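Local coordinates for DR2417 (Deinococcus radiodurans, PDB 4XWW), which degrades RNA as a dimeric, metal-dependent RNase J of the metallo-beta-lactamase superfamily, with 5'-3' exonuclease and possibly endonuclease activity, at residues K78-T83 against G91-I96; S190-V195 against L391-P396; L293-V298 against H329-L334; R497-P502 against K545-N550. One frame throughout, in Å; residues are numbered along the deposited sequence.

Contact 1: K78-T83 against G91-I96; sequences KGWILT and GGLPYI
With CG2 of I96 anti to the backbone N (its CG1 has chi1 -62°), this methyl comes up to the six-membered ring of W80, while L82 and L93 both hold CG anti to the carbonyl carbon and extend their branches toward each other. The I96 methyl makes the shortest approach: CG2 lies 3.6 Å from W80 CH2 and 3.8 Å from W80 CZ2, on an oblique line to the indole. The two leucines meet tip to tip. CD1 of L93 sits between the two branch ends of L82, 3.8 Å from L82 CD1 and 3.8 Å from L82 CD2, so a single methyl fills the fork. The other branch of L93 turns to the indole, where CD2 is 4.2 Å from W80 NE1, and L93 thereby bridges both strand residues. No hydrogen bond crosses between the segments, and all four side chains are buried. The one polar atom of the cluster, W80 NE1, donates to the carbonyl of D47; F97 meets the W80 ring edge-to-face. Strand 77-82, paired with its neighbours 42-46 and 104-107, thus carries W80 and L82 against helix 93-97. Between the segments runs the stretch with the zinc ligands H84, H86, D88 and H89, so this packing joins the strand and helix flanking the metal-binding motif of the metallo-beta-lactamase fold.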
loop_
_atom_site.group_PDB
_atom_site.type_symbol
_atom_site.label_atom_id
_atom_site.label_comp_id
_atom_site.label_asym_id
_atom_site.label_seq_id
_atom_site.Cartn_x
_atom_site.Cartn_y
_atom_site.Cartn_z
ATOM N N LYS A 78 -14.524 7.474 37.084
ATOM C CA LYS A 78 -14.334 8.688 37.868
ATOM C C LYS A 78 -13.963 9.860 36.980
ATOM O O LYS A 78 -14.150 11.018 37.354
ATOM C CB LYS A 78 -13.259 8.481 38.934
ATOM C CG LYS A 78 -13.669 7.510 40.011
ATOM C CD LYS A 78 -14.946 7.986 40.695
ATOM C CE LYS A 78 -15.637 6.835 41.386
ATOM N NZ LYS A 78 -16.949 7.247 41.981
ATOM N N GLY A 79 -13.436 9.561 35.799
ATOM C CA GLY A 79 -13.027 10.623 34.904
ATOM C C GLY A 79 -12.115 10.196 33.780
ATOM O O GLY A 79 -11.782 9.018 33.632
ATOM N N TRP A 80 -11.694 11.189 32.998
ATOM C CA TRP A 80 -10.950 10.981 31.788
ATOM C C TRP A 80 -9.713 11.866 31.753
ATOM O O TRP A 80 -9.748 13.009 32.225
ATOM C CB TRP A 80 -11.838 11.293 30.577
ATOM C CG TRP A 80 -11.932 10.196 29.537
ATOM C CD1 TRP A 80 -11.002 9.882 28.578
ATOM C CD2 TRP A 80 -13.023 9.288 29.340
ATOM N NE1 TRP A 80 -11.448 8.836 27.807
ATOM C CE2 TRP A 80 -12.689 8.458 28.248
ATOM C CE3 TRP A 80 -14.255 9.100 29.977
ATOM C CZ2 TRP A 80 -13.536 7.450 27.783
ATOM C CZ3 TRP A 80 -15.097 8.094 29.513
ATOM C CH2 TRP A 80 -14.730 7.285 28.425
ATOM N N ILE A 81 -8.640 11.321 31.187
ATOM C CA ILE A 81 -7.428 12.049 30.844
ATOM C C ILE A 81 -7.292 12.080 29.324
ATOM O O ILE A 81 -7.385 11.031 28.685
ATOM C CB ILE A 81 -6.181 11.374 31.438
ATOM C CG1 ILE A 81 -6.221 11.407 32.971
ATOM C CG2 ILE A 81 -4.891 12.011 30.922
ATOM C CD1 ILE A 81 -5.174 10.531 33.575
ATOM N N LEU A 82 -7.087 13.267 28.753
ATOM C CA LEU A 82 -6.845 13.391 27.310
ATOM C C LEU A 82 -5.424 13.906 27.078
ATOM O O LEU A 82 -5.119 15.047 27.439
ATOM C CB LEU A 82 -7.869 14.334 26.659
ATOM C CG LEU A 82 -9.340 14.000 26.866
ATOM C CD1 LEU A 82 -10.197 14.930 26.018
ATOM C CD2 LEU A 82 -9.571 12.548 26.449
ATOM N N THR A 83 -4.562 13.078 26.477
ATOM C CA THR A 83 -3.136 13.414 26.400
ATOM C C THR A 83 -2.790 14.442 25.315
ATOM O O THR A 83 -1.866 15.223 25.486
ATOM C CB THR A 83 -2.245 12.162 26.181
ATOM O OG1 THR A 83 -2.588 11.505 24.947
ATOM C CG2 THR A 83 -2.386 11.162 27.358
ATOM N N GLY A 91 -10.588 11.044 18.500
ATOM C CA GLY A 91 -11.594 10.913 17.458
ATOM C C GLY A 91 -12.806 10.060 17.774
ATOM O O GLY A 91 -13.851 10.205 17.137
ATOM N N GLY A 92 -12.671 9.169 18.748
ATOM C CA GLY A 92 -13.788 8.345 19.171
ATOM C C GLY A 92 -14.659 8.934 20.269
ATOM O O GLY A 92 -15.681 8.365 20.616
ATOM N N LEU A 93 -14.260 10.072 20.828
ATOM C CA LEU A 93 -14.974 10.624 21.983
ATOM C C LEU A 93 -16.464 10.970 21.743
ATOM O O LEU A 93 -17.291 10.727 22.623
ATOM C CB LEU A 93 -14.212 11.848 22.515
ATOM C CG LEU A 93 -12.829 11.471 23.065
ATOM C CD1 LEU A 93 -12.005 12.678 23.474
ATOM C CD2 LEU A 93 -12.956 10.498 24.247
ATOM N N PRO A 94 -16.824 11.512 20.559
ATOM C CA PRO A 94 -18.254 11.737 20.301
ATOM C C PRO A 94 -19.089 10.464 20.438
ATOM O O PRO A 94 -20.173 10.474 21.020
ATOM C CB PRO A 94 -18.272 12.228 18.847
ATOM C CG PRO A 94 -16.947 12.829 18.645
ATOM C CD PRO A 94 -15.992 12.007 19.443
ATOM N N TYR A 95 -18.558 9.367 19.912
ATOM C CA TYR A 95 -19.236 8.076 19.969
ATOM C C TYR A 95 -19.243 7.485 21.377
ATOM O O TYR A 95 -20.260 6.961 21.831
ATOM C CB TYR A 95 -18.578 7.112 18.982
ATOM C CG TYR A 95 -18.494 7.705 17.592
ATOM C CD1 TYR A 95 -17.395 8.469 17.207
ATOM C CD2 TYR A 95 -19.533 7.540 16.680
ATOM C CE1 TYR A 95 -17.323 9.026 15.940
ATOM C CE2 TYR A 95 -19.467 8.097 15.413
ATOM C CZ TYR A 95 -18.360 8.837 15.050
ATOM O OH TYR A 95 -18.285 9.392 13.793
ATOM N N ILE A 96 -18.115 7.595 22.068
ATOM C CA ILE A 96 -17.976 7.076 23.427
ATOM C C ILE A 96 -18.754 7.927 24.453
ATOM O O ILE A 96 -19.549 7.384 25.236
ATOM C CB ILE A 96 -16.467 6.982 23.823
ATOM C CG1 ILE A 96 -15.721 6.005 22.897
ATOM C CG2 ILE A 96 -16.321 6.615 25.318
ATOM C CD1 ILE A 96 -14.213 6.139 22.915
#

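Contact 2: S190-V195 against L391-P396; sequences SDLERV and LNLTRP
V195 and T394 form the tight side of this contact, L192 and L393 the looser one. CG1 of V195 is anti to its own backbone N (chi1 169°), which carries that methyl across to T394 CG2 at 3.5 Å. The backbones come nearest here too, with the CA atoms of V195 and T394 6.4 Å apart. The same V195 CG1 also touches L393 CB at 4.1 Å, the two side chains crossing at about a right angle, so one methyl rests against two successive residues at the end of helix 384-394. Both V195 and T394 are buried. On the partly exposed side, L192 CD2 and L393 CD1 are 4.3 Å apart, a slack approach beside the close methyl pair.

Two polar side chains are engaged close to their own backbone. T394 OG1 is hydrogen-bonded to the carbonyl of I390, leaving its methyl as the group that meets V195. D191 is the N-cap of helix 192-201: its OD1 accepts from R194 N at 3.0 Å, with the donor well above the carboxylate plane. Beyond the pair, V195 also packs on F149 and T394 on L206, from two strands of the same sheet. As no hydrogen bond or ion pair crosses between the segments, the start of one helix and the end of the other are joined here by apolar packing, which depends on close fit and not on bond direction.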
loop_
_atom_site.group_PDB
_atom_site.type_symbol
_atom_site.label_atom_id
_atom_site.label_comp_id
_atom_site.label_asym_id
_atom_site.label_seq_id
_atom_site.Cartn_x
_atom_site.Cartn_y
_atom_site.Cartn_z
ATOM N N SER A 190 10.630 18.790 26.194
ATOM C CA SER A 190 10.157 17.677 27.014
ATOM C C SER A 190 10.647 17.825 28.457
ATOM O O SER A 190 11.769 18.237 28.703
ATOM C CB SER A 190 10.605 16.327 26.446
ATOM O OG SER A 190 10.082 16.127 25.145
ATOM N N ASP A 191 9.794 17.474 29.400
ATOM C CA ASP A 191 10.156 17.584 30.812
ATOM C C ASP A 191 11.000 16.392 31.287
ATOM O O ASP A 191 10.550 15.574 32.092
ATOM C CB ASP A 191 8.893 17.726 31.666
ATOM C CG ASP A 191 9.184 18.331 33.028
ATOM O OD1 ASP A 191 10.369 18.324 33.436
ATOM O OD2 ASP A 191 8.231 18.812 33.684
ATOM N N LEU A 192 12.248 16.320 30.838
ATOM C CA LEU A 192 13.082 15.168 31.179
ATOM C C LEU A 192 13.522 15.217 32.639
ATOM O O LEU A 192 13.825 14.189 33.236
ATOM C CB LEU A 192 14.300 15.081 30.256
ATOM C CG LEU A 192 13.964 14.840 28.785
ATOM C CD1 LEU A 192 15.231 14.668 27.963
ATOM C CD2 LEU A 192 13.035 13.635 28.641
ATOM N N GLU A 193 13.565 16.421 33.201
ATOM C CA GLU A 193 13.827 16.599 34.629
ATOM C C GLU A 193 12.766 15.857 35.437
ATOM O O GLU A 193 13.078 15.122 36.382
ATOM C CB GLU A 193 13.833 18.090 34.967
ATOM C CG GLU A 193 14.121 18.428 36.412
ATOM C CD GLU A 193 14.079 19.926 36.662
ATOM O OE1 GLU A 193 13.095 20.577 36.245
ATOM O OE2 GLU A 193 15.034 20.457 37.269
ATOM N N ARG A 194 11.504 16.028 35.051
ATOM C CA ARG A 194 10.413 15.404 35.798
ATOM C C ARG A 194 10.456 13.899 35.639
ATOM O O ARG A 194 10.191 13.157 36.580
ATOM C CB ARG A 194 9.047 15.923 35.346
ATOM C CG ARG A 194 7.897 15.269 36.092
ATOM C CD ARG A 194 7.940 15.722 37.575
ATOM N NE ARG A 194 6.970 15.095 38.487
ATOM C CZ ARG A 194 7.171 13.949 39.139
ATOM N NH1 ARG A 194 8.296 13.242 38.944
ATOM N NH2 ARG A 194 6.248 13.497 39.979
ATOM N N VAL A 195 10.774 13.450 34.424
ATOM C CA VAL A 195 10.849 12.025 34.135
ATOM C C VAL A 195 11.991 11.386 34.936
ATOM O O VAL A 195 11.825 10.317 35.530
ATOM C CB VAL A 195 11.029 11.780 32.614
ATOM C CG1 VAL A 195 11.371 10.321 32.328
ATOM C CG2 VAL A 195 9.756 12.217 31.838
ATOM N N LEU A 391 13.601 4.841 28.985
ATOM C CA LEU A 391 13.817 3.612 29.747
ATOM C C LEU A 391 14.955 3.772 30.755
ATOM O O LEU A 391 14.845 3.293 31.877
ATOM C CB LEU A 391 14.096 2.431 28.792
ATOM C CG LEU A 391 12.849 1.827 28.131
ATOM C CD1 LEU A 391 13.153 1.258 26.762
ATOM C CD2 LEU A 391 12.256 0.739 29.027
ATOM N N ASN A 392 16.025 4.469 30.383
ATOM C CA ASN A 392 17.158 4.654 31.297
ATOM C C ASN A 392 16.850 5.633 32.429
ATOM O O ASN A 392 17.332 5.467 33.548
ATOM C CB ASN A 392 18.405 5.141 30.535
ATOM C CG ASN A 392 19.073 4.040 29.705
ATOM O OD1 ASN A 392 18.997 2.853 30.032
ATOM N ND2 ASN A 392 19.735 4.441 28.626
ATOM N N LEU A 393 16.060 6.656 32.129
ATOM C CA LEU A 393 15.715 7.666 33.123
ATOM C C LEU A 393 14.688 7.150 34.138
ATOM O O LEU A 393 14.754 7.484 35.321
ATOM C CB LEU A 393 15.177 8.917 32.423
ATOM C CG LEU A 393 16.197 9.829 31.752
ATOM C CD1 LEU A 393 15.475 10.967 31.058
ATOM C CD2 LEU A 393 17.177 10.402 32.812
ATOM N N THR A 394 13.732 6.352 33.666
ATOM C CA THR A 394 12.648 5.879 34.530
ATOM C C THR A 394 12.996 4.610 35.299
ATOM O O THR A 394 12.436 4.371 36.386
ATOM C CB THR A 394 11.355 5.641 33.749
ATOM O OG1 THR A 394 11.626 4.804 32.624
ATOM C CG2 THR A 394 10.777 6.964 33.277
ATOM N N ARG A 395 13.905 3.801 34.760
ATOM C CA ARG A 395 14.331 2.575 35.450
ATOM C C ARG A 395 13.144 1.765 35.980
ATOM O O ARG A 395 13.088 1.447 37.170
ATOM C CB ARG A 395 15.276 2.915 36.614
ATOM C CG ARG A 395 16.712 3.173 36.185
ATOM C CD ARG A 395 17.292 4.423 36.848
ATOM N NE ARG A 395 17.206 4.394 38.304
ATOM C CZ ARG A 395 17.159 5.485 39.065
ATOM N NH1 ARG A 395 17.177 6.683 38.498
ATOM N NH2 ARG A 395 17.085 5.384 40.389
ATOM N N PRO A 396 12.175 1.443 35.109
ATOM C CA PRO A 396 10.908 0.892 35.600
ATOM C C PRO A 396 11.029 -0.569 36.017
ATOM O O PRO A 396 11.821 -1.330 35.454
ATOM C CB PRO A 396 9.986 1.029 34.388
ATOM C CG PRO A 396 10.908 0.787 33.247
ATOM C CD PRO A 396 12.211 1.465 33.633
#

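Contact 3: L293-V298 against H329-L334; sequences LTSEEV and HAKIAL
K331 and E296 form a salt bridge on the beta-CASP domain, between the short, weakly bonded helix at about 295-298 and the loop leading from helix 320-326 to strand 339-342. K331 NZ donates to E296 OE2 at 2.8 Å, using the syn lone pair of that oxygen. The lysine reaches it with a chain extended beyond CG, whereas the glutamate bends at chi2 (91°) and the two side chains cross obliquely. A water completes a second link: it donates to E296 OE1 and accepts from K331 NZ, so each carboxylate oxygen is tied to the ammonium, one directly and one through solvent. Beneath this exposed pair is a more enclosed contact, where S295 CB lies 4.0 Å from I332 CD1. Both residues also pack on F308 and E269, from neighbouring strands of the parallel sheet.

The next shell sets the two backbones. On the helix side, T294 and E297 form a capping box: E297 N donates to T294 OG1 at 3.2 Å, and T294 N returns a bond to E297 OE1 at 3.0 Å. This reciprocal pair fixes the first turn from which S295 and E296 project. In the loop, H329 plays the organising part, its ring turned so that its edge meets the backbone of K331, and A330 beside it packs on a sugar of the bound RNA. ND1 of H329 takes two backbone N-H groups: K331 N at 3.0 Å, near the ring plane, and I332 N at the same distance of 3.0 Å from ND1 but 38° out of that plane.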
loop_
_atom_site.group_PDB
_atom_site.type_symbol
_atom_site.label_atom_id
_atom_site.label_comp_id
_atom_site.label_asym_id
_atom_site.label_seq_id
_atom_site.Cartn_x
_atom_site.Cartn_y
_atom_site.Cartn_z
ATOM N N LEU A 293 -3.577 35.377 3.484
ATOM C CA LEU A 293 -4.280 35.898 2.313
ATOM C C LEU A 293 -5.113 34.800 1.657
ATOM O O LEU A 293 -4.890 33.619 1.916
ATOM C CB LEU A 293 -3.293 36.473 1.290
ATOM C CG LEU A 293 -2.471 37.716 1.616
ATOM C CD1 LEU A 293 -1.651 38.147 0.401
ATOM C CD2 LEU A 293 -3.366 38.845 2.067
ATOM N N THR A 294 -6.062 35.189 0.809
ATOM C CA THR A 294 -6.810 34.222 0.017
ATOM C C THR A 294 -6.109 33.998 -1.310
ATOM O O THR A 294 -5.242 34.774 -1.704
ATOM C CB THR A 294 -8.244 34.675 -0.284
ATOM O OG1 THR A 294 -8.206 35.862 -1.078
ATOM C CG2 THR A 294 -9.003 34.945 1.001
ATOM N N SER A 295 -6.519 32.955 -2.014
ATOM C CA SER A 295 -5.920 32.645 -3.305
ATOM C C SER A 295 -6.162 33.775 -4.298
ATOM O O SER A 295 -5.336 34.034 -5.172
ATOM C CB SER A 295 -6.475 31.334 -3.855
ATOM O OG SER A 295 -7.862 31.443 -4.101
ATOM N N GLU A 296 -7.296 34.453 -4.160
ATOM C CA GLU A 296 -7.583 35.599 -5.014
ATOM C C GLU A 296 -6.599 36.732 -4.734
ATOM O O GLU A 296 -6.075 37.354 -5.656
ATOM C CB GLU A 296 -9.024 36.070 -4.812
ATOM C CG GLU A 296 -10.066 35.106 -5.361
ATOM C CD GLU A 296 -10.552 34.082 -4.337
ATOM O OE1 GLU A 296 -9.932 33.929 -3.256
ATOM O OE2 GLU A 296 -11.570 33.425 -4.624
ATOM N N GLU A 297 -6.323 36.962 -3.456
ATOM C CA GLU A 297 -5.463 38.064 -3.036
ATOM C C GLU A 297 -3.995 37.872 -3.445
ATOM O O GLU A 297 -3.325 38.840 -3.802
ATOM C CB GLU A 297 -5.584 38.254 -1.517
ATOM C CG GLU A 297 -6.979 38.751 -1.119
ATOM C CD GLU A 297 -7.215 38.851 0.383
ATOM O OE1 GLU A 297 -6.570 38.125 1.167
ATOM O OE2 GLU A 297 -8.060 39.681 0.761
ATOM N N VAL A 298 -3.496 36.640 -3.398
ATOM C CA VAL A 298 -2.098 36.404 -3.788
ATOM C C VAL A 298 -1.918 36.381 -5.286
ATOM O O VAL A 298 -0.807 36.518 -5.781
ATOM C CB VAL A 298 -1.533 35.104 -3.231
ATOM C CG1 VAL A 298 -1.535 35.150 -1.737
ATOM C CG2 VAL A 298 -2.270 33.871 -3.791
ATOM N N HIS A 329 -8.818 21.705 -9.371
ATOM C CA HIS A 329 -9.022 22.790 -8.415
ATOM C C HIS A 329 -9.726 23.968 -9.084
ATOM O O HIS A 329 -9.335 24.399 -10.166
ATOM C CB HIS A 329 -7.696 23.240 -7.806
ATOM C CG HIS A 329 -7.863 24.067 -6.574
ATOM N ND1 HIS A 329 -8.337 25.360 -6.605
ATOM C CD2 HIS A 329 -7.635 23.780 -5.269
ATOM C CE1 HIS A 329 -8.405 25.832 -5.369
ATOM N NE2 HIS A 329 -7.975 24.896 -4.542
ATOM N N ALA A 330 -10.756 24.493 -8.432
ATOM C CA ALA A 330 -11.639 25.470 -9.071
ATOM C C ALA A 330 -11.003 26.846 -9.215
ATOM O O ALA A 330 -11.423 27.632 -10.054
ATOM C CB ALA A 330 -12.944 25.586 -8.290
ATOM N N LYS A 331 -9.998 27.146 -8.399
ATOM C CA LYS A 331 -9.462 28.501 -8.378
ATOM C C LYS A 331 -7.973 28.578 -8.653
ATOM O O LYS A 331 -7.452 29.650 -8.958
ATOM C CB LYS A 331 -9.756 29.167 -7.035
ATOM C CG LYS A 331 -11.218 29.498 -6.805
ATOM C CD LYS A 331 -11.436 29.854 -5.344
ATOM C CE LYS A 331 -12.817 30.444 -5.108
ATOM N NZ LYS A 331 -12.932 31.080 -3.759
ATOM N N ILE A 332 -7.282 27.451 -8.532
ATOM C CA ILE A 332 -5.841 27.437 -8.716
ATOM C C ILE A 332 -5.453 26.359 -9.735
ATOM O O ILE A 332 -5.995 25.253 -9.732
ATOM C CB ILE A 332 -5.095 27.190 -7.378
ATOM C CG1 ILE A 332 -5.544 28.174 -6.294
ATOM C CG2 ILE A 332 -3.590 27.277 -7.575
ATOM C CD1 ILE A 332 -5.139 27.737 -4.877
ATOM N N ALA A 333 -4.503 26.682 -10.602
ATOM C CA ALA A 333 -3.976 25.711 -11.550
ATOM C C ALA A 333 -2.452 25.645 -11.499
ATOM O O ALA A 333 -1.780 26.656 -11.671
ATOM C CB ALA A 333 -4.443 26.050 -12.957
ATOM N N LEU A 334 -1.915 24.446 -11.266
ATOM C CA LEU A 334 -0.469 24.240 -11.278
ATOM C C LEU A 334 0.110 24.448 -12.675
ATOM O O LEU A 334 -0.594 24.298 -13.679
ATOM C CB LEU A 334 -0.121 22.836 -10.782
ATOM C CG LEU A 334 -0.452 22.572 -9.308
ATOM C CD1 LEU A 334 0.083 21.233 -8.866
ATOM C CD2 LEU A 334 0.099 23.664 -8.415
HETATM O O HOH W 1 -7.875 32.170 -6.680
HETATM O O HOH W 2 -10.620 31.607 -1.778
#

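Contact 4: R497-P502 against K545-N550; sequences RGFARP and KATGRN
R549 lays its guanidinium over one face of the F499 ring, the planes 39° apart, so the two groups are tilted and not stacked flat. The modelled approach of R549 NH2 to the F499 carbonyl is too short to be reliable, so the exact position of that end of the arginine is doubtful, and the geometry of the whole group carries some of that doubt. As modelled, R549 CZ is 4.4 Å from the ring centroid and 34° off the ring normal, an off-centre cation-pi contact. On the arginine's side, the phenyl lies over one face of the guanidinium while A500 CB comes to its edge. F499 turns its ring into this place with CG anti to the backbone N (chi1 173°), and the arginine chain bends at chi2 and chi3 to reach it.

Farther along the ring, F499 CZ meets T547 CG2 at 4.5 Å, a loose oblique touch. T547 also shapes the turn ahead of the arginine: its OG1, hydrogen-bonded to the T543 carbonyl one turn back in the helix, accepts from R549 N at 3.0 Å, an ST turn.

The strongest polar partner of R549 is D462 of the second subunit, which forms a salt bridge with NH1. The R549 side chain also lies about 4 Å from a bound manganese ion, and its NE makes a long, weak ion pair with D456 of the second subunit. This chemistry is consistent with one arginine serving both the F499 face within its own C-terminal domain and the dimer interface.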
loop_
_atom_site.group_PDB
_atom_site.type_symbol
_atom_site.label_atom_id
_atom_site.label_comp_id
_atom_site.label_asym_id
_atom_site.label_seq_id
_atom_site.Cartn_x
_atom_site.Cartn_y
_atom_site.Cartn_z
ATOM N N ARG A 497 -23.253 -7.471 -12.814
ATOM C CA ARG A 497 -22.661 -6.163 -12.550
ATOM C C ARG A 497 -21.194 -6.329 -12.164
ATOM O O ARG A 497 -20.857 -7.173 -11.338
ATOM C CB ARG A 497 -23.426 -5.414 -11.457
ATOM C CG ARG A 497 -24.570 -4.584 -11.977
ATOM C CD ARG A 497 -24.040 -3.508 -12.893
ATOM N NE ARG A 497 -24.051 -2.207 -12.241
ATOM C CZ ARG A 497 -24.833 -1.199 -12.611
ATOM N NH1 ARG A 497 -25.658 -1.344 -13.640
ATOM N NH2 ARG A 497 -24.784 -0.046 -11.957
ATOM N N GLY A 498 -20.331 -5.536 -12.795
ATOM C CA GLY A 498 -18.892 -5.648 -12.623
ATOM C C GLY A 498 -18.334 -7.033 -12.906
ATOM O O GLY A 498 -17.296 -7.410 -12.367
ATOM N N PHE A 499 -19.014 -7.803 -13.751
ATOM C CA PHE A 499 -18.540 -9.145 -14.077
ATOM C C PHE A 499 -17.693 -9.143 -15.347
ATOM O O PHE A 499 -16.521 -9.519 -15.326
ATOM C CB PHE A 499 -19.712 -10.115 -14.246
ATOM C CG PHE A 499 -19.301 -11.471 -14.739
ATOM C CD1 PHE A 499 -18.369 -12.223 -14.040
ATOM C CD2 PHE A 499 -19.836 -11.990 -15.907
ATOM C CE1 PHE A 499 -17.981 -13.469 -14.496
ATOM C CE2 PHE A 499 -19.459 -13.232 -16.365
ATOM C CZ PHE A 499 -18.530 -13.975 -15.661
ATOM N N ALA A 500 -18.307 -8.715 -16.444
ATOM C CA ALA A 500 -17.662 -8.662 -17.750
ATOM C C ALA A 500 -18.417 -7.673 -18.617
ATOM O O ALA A 500 -19.547 -7.300 -18.296
ATOM C CB ALA A 500 -17.640 -10.033 -18.394
ATOM N N ARG A 501 -17.806 -7.227 -19.705
ATOM C CA ARG A 501 -18.518 -6.327 -20.597
ATOM C C ARG A 501 -19.540 -7.189 -21.335
ATOM O O ARG A 501 -19.401 -8.415 -21.372
ATOM C CB ARG A 501 -17.559 -5.608 -21.547
ATOM C CG ARG A 501 -17.054 -6.460 -22.682
ATOM C CD ARG A 501 -15.933 -5.766 -23.429
ATOM N NE ARG A 501 -15.041 -6.752 -24.023
ATOM C CZ ARG A 501 -14.385 -6.579 -25.162
ATOM N NH1 ARG A 501 -13.594 -7.541 -25.618
ATOM N NH2 ARG A 501 -14.519 -5.449 -25.840
ATOM N N PRO A 502 -20.583 -6.565 -21.899
ATOM C CA PRO A 502 -21.664 -7.365 -22.495
ATOM C C PRO A 502 -21.198 -8.396 -23.528
ATOM O O PRO A 502 -20.416 -8.075 -24.425
ATOM C CB PRO A 502 -22.559 -6.309 -23.159
ATOM C CG PRO A 502 -21.733 -5.056 -23.218
ATOM C CD PRO A 502 -20.840 -5.121 -22.022
ATOM N N LYS A 545 -15.216 -23.258 -15.517
ATOM C CA LYS A 545 -14.637 -23.900 -16.691
ATOM C C LYS A 545 -14.552 -22.908 -17.851
ATOM O O LYS A 545 -13.550 -22.860 -18.565
ATOM C CB LYS A 545 -15.457 -25.129 -17.101
ATOM N N ALA A 546 -15.605 -22.110 -18.017
ATOM C CA ALA A 546 -15.714 -21.185 -19.143
ATOM C C ALA A 546 -14.778 -19.983 -19.031
ATOM O O ALA A 546 -14.121 -19.606 -19.999
ATOM C CB ALA A 546 -17.147 -20.707 -19.286
ATOM N N THR A 547 -14.729 -19.376 -17.852
ATOM C CA THR A 547 -14.012 -18.120 -17.683
ATOM C C THR A 547 -12.841 -18.236 -16.719
ATOM O O THR A 547 -11.910 -17.432 -16.764
ATOM C CB THR A 547 -14.945 -17.019 -17.172
ATOM O OG1 THR A 547 -15.349 -17.335 -15.837
ATOM C CG2 THR A 547 -16.178 -16.899 -18.059
ATOM N N GLY A 548 -12.892 -19.227 -15.839
ATOM C CA GLY A 548 -11.881 -19.368 -14.810
ATOM C C GLY A 548 -12.186 -18.504 -13.602
ATOM O O GLY A 548 -11.376 -18.413 -12.682
ATOM N N ARG A 549 -13.356 -17.870 -13.602
ATOM C CA ARG A 549 -13.720 -16.947 -12.533
ATOM C C ARG A 549 -14.808 -17.522 -11.641
ATOM O O ARG A 549 -15.559 -18.411 -12.044
ATOM C CB ARG A 549 -14.184 -15.609 -13.112
ATOM C CG ARG A 549 -13.556 -15.276 -14.451
ATOM C CD ARG A 549 -13.048 -13.849 -14.508
ATOM N NE ARG A 549 -14.121 -12.863 -14.558
ATOM C CZ ARG A 549 -14.597 -12.327 -15.678
ATOM N NH1 ARG A 549 -14.100 -12.681 -16.853
ATOM N NH2 ARG A 549 -15.572 -11.434 -15.624
ATOM N N ASN A 550 -14.886 -17.002 -10.422
ATOM C CA ASN A 550 -15.934 -17.382 -9.489
ATOM C C ASN A 550 -16.750 -16.169 -9.061
ATOM O O ASN A 550 -16.651 -15.734 -7.913
ATOM C CB ASN A 550 -15.332 -18.068 -8.262
ATOM C CG ASN A 550 -14.507 -19.290 -8.622
ATOM O OD1 ASN A 550 -15.022 -20.408 -8.665
ATOM N ND2 ASN A 550 -13.220 -19.080 -8.886
#

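In the fold
Contact 1 is the buried core of the set: all its touching residues are enclosed and only hydrocarbon and indole meet. Contact 2, about 26 Å away between centres, is likewise apolar but partly open, and joins two helices far apart in sequence. Contact 3 lies in the chain between the two segments of contact 2, in the beta-CASP domain; it is partly exposed and adds a salt bridge and water to a smaller apolar contact. Contact 4, about 62 Å from contact 2 between centres and across the centre of the chain from it, is buried with the second subunit alongside, and pairs cation with ring. No two contacts touch or share a helix or strand.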